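Local structure of putative immunoglobulin A1 protease (Bacteroides ovatus, 3N6Z) at residues N170-G175 and P357-S362; I201-S206 and P346-K351. The protein is a putative immunoglobulin A1 protease, a probable peptide-bond hydrolase built on a parallel beta-solenoid, with no established substrate. One frame throughout, in Å; residues are numbered along the deposited sequence. Where two conformers were deposited one is given.

Interaction 1. Residues N170-G175 and P357-S362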
ATOM      1  N   ASN A 170       3.419   2.879  -9.327  1.00  7.83           N
ATOM      2  CA  ASN A 170       2.354   3.010 -10.332  1.00  8.49           C
ATOM      3  C   ASN A 170       1.192   2.056 -10.036  1.00  7.61           C
ATOM      4  O   ASN A 170       0.708   1.350 -10.929  1.00  8.34           O
ATOM      5  CB  ASN A 170       2.841   2.785 -11.776  1.00  7.79           C
ATOM      6  CG  ASN A 170       4.104   3.514 -12.120  1.00 10.69           C
ATOM      7  OD1 ASN A 170       4.417   4.592 -11.616  1.00 10.85           O
ATOM      8  ND2 ASN A 170       4.871   2.893 -13.020  1.00 13.38           N
ATOM      9  N   CYS A 171       0.766   2.019  -8.774  1.00  7.61           N
ATOM     10  CA  CYS A 171      -0.331   1.165  -8.358  1.00  8.12           C
ATOM     11  C   CYS A 171      -1.402   1.965  -7.620  1.00  7.67           C
ATOM     12  O   CYS A 171      -1.143   3.057  -7.122  1.00  8.02           O
ATOM     13  CB  CYS A 171       0.153   0.017  -7.458  1.00  8.41           C
ATOM     14  SG  CYS A 171       1.244  -1.154  -8.258  1.00  8.30           S
ATOM     15  N   TYR A 172      -2.585   1.386  -7.487  1.00  7.49           N
ATOM     16  CA  TYR A 172      -3.633   1.993  -6.697  1.00  7.40           C
ATOM     17  C   TYR A 172      -4.522   0.961  -6.080  1.00  6.91           C
ATOM     18  O   TYR A 172      -4.576  -0.195  -6.534  1.00  8.57           O
ATOM     19  CB  TYR A 172      -4.435   3.007  -7.516  1.00  7.37           C
ATOM     20  CG  TYR A 172      -5.472   2.463  -8.489  1.00  8.17           C
ATOM     21  CD1 TYR A 172      -6.789   2.295  -8.092  1.00  9.57           C
ATOM     22  CD2 TYR A 172      -5.153   2.247  -9.826  1.00  8.84           C
ATOM     23  CE1 TYR A 172      -7.781   1.915  -9.014  1.00  9.12           C
ATOM     24  CE2 TYR A 172      -6.131   1.840 -10.753  1.00  7.82           C
ATOM     25  CZ  TYR A 172      -7.433   1.704 -10.345  1.00  9.56           C
ATOM     26  OH  TYR A 172      -8.409   1.357 -11.266  1.00 11.09           O
ATOM     27  N   THR A 173      -5.216   1.374  -5.022  1.00  6.88           N
ATOM     28  CA  THR A 173      -6.215   0.552  -4.362  1.00  7.38           C
ATOM     29  C   THR A 173      -7.473   1.324  -4.034  1.00  8.04           C
ATOM     30  O   THR A 173      -7.448   2.534  -3.746  1.00  8.33           O
ATOM     31  CB  THR A 173      -5.704  -0.113  -3.069  1.00  7.79           C
ATOM     32  OG1 THR A 173      -5.498   0.891  -2.084  1.00  8.16           O
ATOM     33  CG2 THR A 173      -4.387  -0.871  -3.303  1.00  7.89           C
ATOM     34  N   THR A 174      -8.574   0.603  -4.086  1.00  8.38           N
ATOM     35  CA  THR A 174      -9.889   1.068  -3.599  1.00  8.49           C
ATOM     36  C   THR A 174     -10.526  -0.077  -2.835  1.00  9.31           C
ATOM     37  O   THR A 174     -10.185  -1.251  -3.039  1.00  8.84           O
ATOM     38  CB  THR A 174     -10.818   1.572  -4.738  1.00  9.00           C
ATOM     39  OG1 THR A 174     -11.574   0.484  -5.306  1.00  9.92           O
ATOM     40  CG2 THR A 174     -10.019   2.298  -5.863  1.00 10.07           C
ATOM     41  N   GLY A 175     -11.473   0.260  -1.949  1.00 10.07           N
ATOM     42  CA  GLY A 175     -12.153  -0.727  -1.121  1.00  9.49           C
ATOM     43  C   GLY A 175     -11.970  -0.466   0.367  1.00  9.20           C
ATOM     44  O   GLY A 175     -12.208   0.655   0.820  1.00 11.25           O
ATOM     45  N   PRO A 357      -7.670  13.069  -8.874  1.00 11.28           N
ATOM     46  CA  PRO A 357      -6.809  12.515  -9.904  1.00 11.04           C
ATOM     47  C   PRO A 357      -6.724  10.987  -9.832  1.00 10.72           C
ATOM     48  O   PRO A 357      -6.785  10.400  -8.745  1.00 12.18           O
ATOM     49  CB  PRO A 357      -5.445  13.157  -9.616  1.00 11.88           C
ATOM     50  CG  PRO A 357      -5.770  14.406  -8.921  1.00 13.70           C
ATOM     51  CD  PRO A 357      -6.952  14.073  -8.070  1.00 11.92           C
ATOM     52  N   ILE A 358      -6.589  10.388 -10.994  1.00 10.67           N
ATOM     53  CA  ILE A 358      -6.461   8.946 -11.157  1.00 11.03           C
ATOM     54  C   ILE A 358      -5.379   8.683 -12.214  1.00 11.23           C
ATOM     55  O   ILE A 358      -4.746   9.611 -12.675  1.00 12.90           O
ATOM     56  CB  ILE A 358      -7.841   8.278 -11.465  1.00 12.67           C
ATOM     57  CG1 ILE A 358      -8.423   8.827 -12.776  1.00 14.87           C
ATOM     58  CG2 ILE A 358      -8.813   8.469 -10.298  1.00 14.06           C
ATOM     59  CD1 ILE A 358      -9.681   8.142 -13.225  1.00 19.52           C
ATOM     60  N   PHE A 359      -5.159   7.432 -12.587  1.00 10.84           N
ATOM     61  CA  PHE A 359      -4.232   7.155 -13.656  1.00 10.71           C
ATOM     62  C   PHE A 359      -4.969   7.182 -14.972  1.00 11.25           C
ATOM     63  O   PHE A 359      -6.180   6.934 -15.033  1.00 12.08           O
ATOM     64  CB  PHE A 359      -3.548   5.779 -13.506  1.00 10.13           C
ATOM     65  CG  PHE A 359      -2.751   5.590 -12.231  1.00  9.51           C
ATOM     66  CD1 PHE A 359      -2.135   6.627 -11.562  1.00 10.42           C
ATOM     67  CD2 PHE A 359      -2.591   4.308 -11.750  1.00  8.98           C
ATOM     68  CE1 PHE A 359      -1.380   6.387 -10.427  1.00  9.55           C
ATOM     69  CE2 PHE A 359      -1.812   4.042 -10.638  1.00  9.38           C
ATOM     70  CZ  PHE A 359      -1.239   5.100  -9.970  1.00 10.05           C
ATOM     71  N   GLN A 360      -4.206   7.363 -16.039  1.00 12.37           N
ATOM     72  CA  GLN A 360      -4.788   7.352 -17.375  1.00 14.39           C
ATOM     73  C   GLN A 360      -5.441   6.011 -17.694  1.00 13.37           C
ATOM     74  O   GLN A 360      -6.401   5.958 -18.457  1.00 17.69           O
ATOM     75  CB  GLN A 360      -3.731   7.753 -18.381  1.00 14.88           C
ATOM     76  CG  GLN A 360      -3.474   9.260 -18.234  1.00 18.69           C
ATOM     77  CD  GLN A 360      -2.366   9.783 -19.058  1.00 24.36           C
ATOM     78  OE1 GLN A 360      -2.145   9.319 -20.173  1.00 27.07           O
ATOM     79  NE2 GLN A 360      -1.632  10.770 -18.518  1.00 23.56           N
ATOM     80  N   TRP A 361      -4.951   4.935 -17.067  1.00 12.48           N
ATOM     81  CA  TRP A 361      -5.465   3.577 -17.245  1.00 12.86           C
ATOM     82  C   TRP A 361      -6.375   3.075 -16.115  1.00 12.66           C
ATOM     83  O   TRP A 361      -6.824   1.945 -16.151  1.00 13.60           O
ATOM     84  CB  TRP A 361      -4.312   2.619 -17.442  1.00 12.24           C
ATOM     85  CG  TRP A 361      -3.225   2.644 -16.438  1.00 11.64           C
ATOM     86  CD1 TRP A 361      -2.069   3.333 -16.537  1.00 12.00           C
ATOM     87  CD2 TRP A 361      -3.145   1.899 -15.193  1.00 10.12           C
ATOM     88  NE1 TRP A 361      -1.269   3.097 -15.432  1.00 12.09           N
ATOM     89  CE2 TRP A 361      -1.890   2.194 -14.617  1.00 10.26           C
ATOM     90  CE3 TRP A 361      -3.985   0.990 -14.545  1.00 11.72           C
ATOM     91  CZ2 TRP A 361      -1.464   1.633 -13.399  1.00  9.42           C
ATOM     92  CZ3 TRP A 361      -3.573   0.433 -13.355  1.00  9.97           C
ATOM     93  CH2 TRP A 361      -2.312   0.767 -12.789  1.00  9.62           C
ATOM     94  N   SER A 362      -6.668   3.901 -15.113  1.00 11.89           N
ATOM     95  CA  SER A 362      -7.560   3.504 -14.033  1.00 12.85           C
ATOM     96  C   SER A 362      -8.922   3.140 -14.574  1.00 14.48           C
ATOM     97  O   SER A 362      -9.422   3.768 -15.529  1.00 16.40           O
ATOM     98  CB  SER A 362      -7.677   4.607 -12.969  1.00 12.29           C
ATOM     99  OG  SER A 362      -6.432   4.873 -12.329  1.00 12.48           O
TER

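Interaction 2. Residues I201-S206 and P346-K351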
ATOM      1  N   ILE A 201       7.370   3.335  -1.836  1.00  8.25           N
ATOM      2  CA  ILE A 201       6.084   3.425  -2.523  1.00  6.70           C
ATOM      3  C   ILE A 201       6.110   4.707  -3.335  1.00  6.72           C
ATOM      4  O   ILE A 201       6.348   5.781  -2.788  1.00  8.26           O
ATOM      5  CB  ILE A 201       4.883   3.408  -1.552  1.00  7.72           C
ATOM      6  CG1 ILE A 201       4.981   2.212  -0.599  1.00  7.72           C
ATOM      7  CG2 ILE A 201       3.546   3.410  -2.307  1.00  8.50           C
ATOM      8  CD1 ILE A 201       3.982   2.191   0.571  1.00  9.29           C
ATOM      9  N   LYS A 202       5.876   4.608  -4.645  1.00  7.85           N
ATOM     10  CA  LYS A 202       6.020   5.742  -5.551  0.60  7.40           C
ATOM     11  C   LYS A 202       4.913   5.763  -6.597  1.00  7.34           C
ATOM     12  O   LYS A 202       4.630   4.722  -7.201  1.00  8.51           O
ATOM     13  CB  LYS A 202       7.381   5.664  -6.251  0.60  8.21           C
ATOM     14  CG  LYS A 202       7.650   6.792  -7.269  0.60 11.11           C
ATOM     15  CD  LYS A 202       9.012   6.686  -7.926  0.60 13.58           C
ATOM     16  CE  LYS A 202       9.237   7.863  -8.863  0.60 18.66           C
ATOM     17  NZ  LYS A 202       9.198   9.173  -8.127  0.60 22.54           N
ATOM     18  N   ASN A 203       4.342   6.945  -6.860  1.00  7.80           N
ATOM     19  CA  ASN A 203       3.329   7.105  -7.885  1.00  7.81           C
ATOM     20  C   ASN A 203       2.140   6.147  -7.656  1.00  8.04           C
ATOM     21  O   ASN A 203       1.744   5.388  -8.543  1.00  9.13           O
ATOM     22  CB  ASN A 203       3.924   6.960  -9.303  1.00  8.78           C
ATOM     23  CG  ASN A 203       4.526   8.267  -9.816  1.00 12.50           C
ATOM     24  OD1 ASN A 203       3.921   9.355  -9.684  1.00 13.07           O
ATOM     25  ND2 ASN A 203       5.724   8.170 -10.365  1.00 16.28           N
ATOM     26  N   CYS A 204       1.594   6.237  -6.457  1.00  7.89           N
ATOM     27  CA  CYS A 204       0.435   5.446  -6.053  1.00  8.10           C
ATOM     28  C   CYS A 204      -0.642   6.294  -5.435  1.00  7.48           C
ATOM     29  O   CYS A 204      -0.395   7.353  -4.890  1.00  8.26           O
ATOM     30  CB  CYS A 204       0.804   4.357  -5.022  1.00  8.49           C
ATOM     31  SG  CYS A 204       1.945   3.090  -5.654  1.00  8.55           S
ATOM     32  N   TYR A 205      -1.875   5.838  -5.526  1.00  8.01           N
ATOM     33  CA  TYR A 205      -2.963   6.435  -4.763  1.00  8.24           C
ATOM     34  C   TYR A 205      -3.871   5.358  -4.166  1.00  7.99           C
ATOM     35  O   TYR A 205      -3.857   4.187  -4.572  1.00  7.91           O
ATOM     36  CB  TYR A 205      -3.784   7.431  -5.613  1.00  9.84           C
ATOM     37  CG  TYR A 205      -4.662   6.834  -6.686  1.00  8.95           C
ATOM     38  CD1 TYR A 205      -4.168   6.617  -7.954  1.00  8.72           C
ATOM     39  CD2 TYR A 205      -5.996   6.518  -6.444  1.00  9.56           C
ATOM     40  CE1 TYR A 205      -4.973   6.083  -8.968  1.00  9.42           C
ATOM     41  CE2 TYR A 205      -6.827   6.020  -7.451  1.00  9.58           C
ATOM     42  CZ  TYR A 205      -6.309   5.790  -8.719  1.00  8.75           C
ATOM     43  OH  TYR A 205      -7.102   5.261  -9.738  1.00 11.53           O
ATOM     44  N   SER A 206      -4.670   5.776  -3.196  1.00  8.09           N
ATOM     45  CA  SER A 206      -5.707   4.931  -2.653  1.00  8.05           C
ATOM     46  C   SER A 206      -6.943   5.722  -2.304  1.00  7.97           C
ATOM     47  O   SER A 206      -6.840   6.866  -1.843  1.00  9.23           O
ATOM     48  CB  SER A 206      -5.211   4.212  -1.409  1.00  9.61           C
ATOM     49  OG  SER A 206      -6.150   3.294  -0.879  1.00  9.64           O
ATOM     50  N   PRO A 346       2.756  13.638 -15.711  1.00 18.35           N
ATOM     51  CA  PRO A 346       1.630  13.835 -16.616  1.00 18.46           C
ATOM     52  C   PRO A 346       1.376  12.688 -17.611  1.00 18.36           C
ATOM     53  O   PRO A 346       0.299  12.616 -18.192  1.00 20.49           O
ATOM     54  CB  PRO A 346       2.036  15.091 -17.385  1.00 22.44           C
ATOM     55  CG  PRO A 346       2.938  15.791 -16.512  1.00 24.12           C
ATOM     56  CD  PRO A 346       3.693  14.777 -15.733  1.00 20.63           C
ATOM     57  N   ASN A 347       2.366  11.817 -17.791  1.00 18.33           N
ATOM     58  CA  ASN A 347       2.174  10.596 -18.592  1.00 19.90           C
ATOM     59  C   ASN A 347       1.381   9.494 -17.884  1.00 17.19           C
ATOM     60  O   ASN A 347       0.904   8.573 -18.541  1.00 18.69           O
ATOM     61  CB  ASN A 347       3.537  10.057 -19.043  1.00 21.89           C
ATOM     62  CG  ASN A 347       4.291  11.038 -19.941  1.00 29.86           C
ATOM     63  OD1 ASN A 347       3.694  11.729 -20.770  1.00 31.99           O
ATOM     64  ND2 ASN A 347       5.609  11.098 -19.769  1.00 37.43           N
ATOM     65  N   LEU A 348       1.260   9.586 -16.551  1.00 14.34           N
ATOM     66  CA  LEU A 348       0.587   8.597 -15.710  1.00 13.54           C
ATOM     67  C   LEU A 348      -0.739   9.118 -15.189  1.00 11.84           C
ATOM     68  O   LEU A 348      -1.759   8.452 -15.296  1.00 13.11           O
ATOM     69  CB  LEU A 348       1.483   8.201 -14.521  1.00 12.83           C
ATOM     70  CG  LEU A 348       0.867   7.292 -13.467  1.00 11.42           C
ATOM     71  CD1 LEU A 348       0.489   5.937 -14.082  1.00 12.75           C
ATOM     72  CD2 LEU A 348       1.832   7.146 -12.267  1.00 12.54           C
ATOM     73  N   TRP A 349      -0.685  10.308 -14.586  1.00 12.82           N
ATOM     74  CA  TRP A 349      -1.817  10.871 -13.879  1.00 12.64           C
ATOM     75  C   TRP A 349      -2.729  11.668 -14.817  1.00 14.02           C
ATOM     76  O   TRP A 349      -2.283  12.239 -15.825  1.00 15.49           O
ATOM     77  CB  TRP A 349      -1.344  11.762 -12.764  1.00 11.66           C
ATOM     78  CG  TRP A 349      -0.527  11.115 -11.691  1.00 11.49           C
ATOM     79  CD1 TRP A 349       0.832  11.085 -11.615  1.00 10.56           C
ATOM     80  CD2 TRP A 349      -1.010  10.499 -10.485  1.00  9.39           C
ATOM     81  NE1 TRP A 349       1.230  10.489 -10.435  1.00 10.46           N
ATOM     82  CE2 TRP A 349       0.117  10.127  -9.724  1.00 10.14           C
ATOM     83  CE3 TRP A 349      -2.292  10.259  -9.965  1.00  9.57           C
ATOM     84  CZ2 TRP A 349       0.012   9.516  -8.480  1.00  8.29           C
ATOM     85  CZ3 TRP A 349      -2.404   9.644  -8.747  1.00  9.31           C
ATOM     86  CH2 TRP A 349      -1.259   9.281  -8.013  1.00  9.00           C
ATOM     87  N   LYS A 350      -4.011  11.714 -14.476  1.00 12.77           N
ATOM     88  CA  LYS A 350      -4.974  12.616 -15.137  1.00 14.54           C
ATOM     89  C   LYS A 350      -5.992  13.103 -14.136  1.00 14.82           C
ATOM     90  O   LYS A 350      -6.192  12.477 -13.089  1.00 15.22           O
ATOM     91  CB  LYS A 350      -5.674  11.938 -16.321  1.00 16.31           C
ATOM     92  CG  LYS A 350      -6.617  10.780 -15.941  1.00 18.24           C
ATOM     93  CD  LYS A 350      -7.452  10.311 -17.130  1.00 20.53           C
ATOM     94  CE  LYS A 350      -8.348   9.132 -16.753  1.00 25.47           C
ATOM     95  NZ  LYS A 350      -9.153   8.631 -17.924  1.00 30.56           N
ATOM     96  N   LYS A 351      -6.643  14.227 -14.455  1.00 16.58           N
ATOM     97  CA  LYS A 351      -7.706  14.719 -13.607  1.00 19.52           C
ATOM     98  C   LYS A 351      -8.912  13.805 -13.803  1.00 20.56           C
ATOM     99  O   LYS A 351      -9.188  13.347 -14.916  1.00 24.57           O
ATOM    100  CB  LYS A 351      -8.014  16.209 -13.898  1.00 23.69           C
ATOM    101  CG  LYS A 351      -6.885  17.085 -13.422  1.00 29.17           C
ATOM    102  CD  LYS A 351      -7.143  18.572 -13.544  1.00 34.03           C
ATOM    103  CE  LYS A 351      -5.821  19.307 -13.404  1.00 36.29           C
ATOM    104  NZ  LYS A 351      -6.011  20.766 -13.481  1.00 39.87           N
TER

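Interaction 1. Residues N170-G175 and P357-S362
The type I turn from F359 to S362 lies against the corner that leads into strand 172-174, with the CA atoms of N170 and F359 8.5 Å apart and no hydrogen bond between the two backbones. Strand 172-174 belongs to a parallel sheet on one face of the beta-solenoid, and the turn supplies F359 and W361, which form an aromatic cluster with Y172 of the strand. F359 points its rim at the peptide chain: C171 O lies near the plane of the ring, 3.5 Å from F359 CZ. The indole of W361 does likewise at N170, where CZ2 comes edge-on to within 3.3 Å of the carbonyl O. With CG between backbone N and carbonyl carbon, a chi1 of 78° places the Y172 ring against the turn, where its CD2 meets F359 CD2 at 3.8 Å and the ring planes are 82° apart. At the far end of the phenol, Y172 OH is bonded to the backbone N of E363, while the N170 amide is bonded to N132. S362 OG, also bonded to Y205 OH, accepts F359 N at 2.9 Å and lies 3.4 Å from Y172 CE2.

Interaction 2. Residues I201-S206 and P346-K351
W349 NE1 donates to N203 OD1 over 3.0 Å, a fairly straight bond (159°) that fastens the strand 349-350 to a corner of the beta-solenoid. N203 sits where the chain turns from strand 200-202 into strand 204-206. The acceptor lies close to the indole plane, but the amide and ring planes are 58° apart. With CG beside its own backbone N and anti to the carbonyl carbon (chi1 -62°), W349 extends the six-membered ring along the strand. There CH2 comes edge-on to C204 O at 3.8 Å. Farther along, CZ3 touches Y205 CD1 at 3.6 Å, the two rings meeting rim to rim with neither over the other's face. L348 contributes one methyl, CD2, which packs 3.6 Å from N203 CB and also lies over a face of the W349 indole, near its rim. W349 also touches I341 of helix 334-344, and F359 meets it edge-to-face. A phenylalanine here, with no indole N-H, would probably deprive the buried N203 oxygen of this donor and open a gap beside Y205, whose CB now lies 3.9 Å from W349 CH2.

From the N terminus, after several earlier turns, the chain lays down strand 172-174 and then, one turn later, its parallel neighbour 204-206. Further turns and helix 334-344 follow before the chain comes back as the antiparallel pair 349-350 and 358-359. Interaction 2 closes a loop of 139 intervening residues and nests inside the loop of 181 closed by interaction 1, so the two do not cross. Together they tie the C-terminal hairpin and the turn after it to two adjacent corners of the solenoid. Their centres are about 7 Å apart, and the two solenoid strands are linked by a probable hydrogen bond between T173 OG1 and S206 OG (2.8 Å) and by the stacked rings of Y172 and Y205.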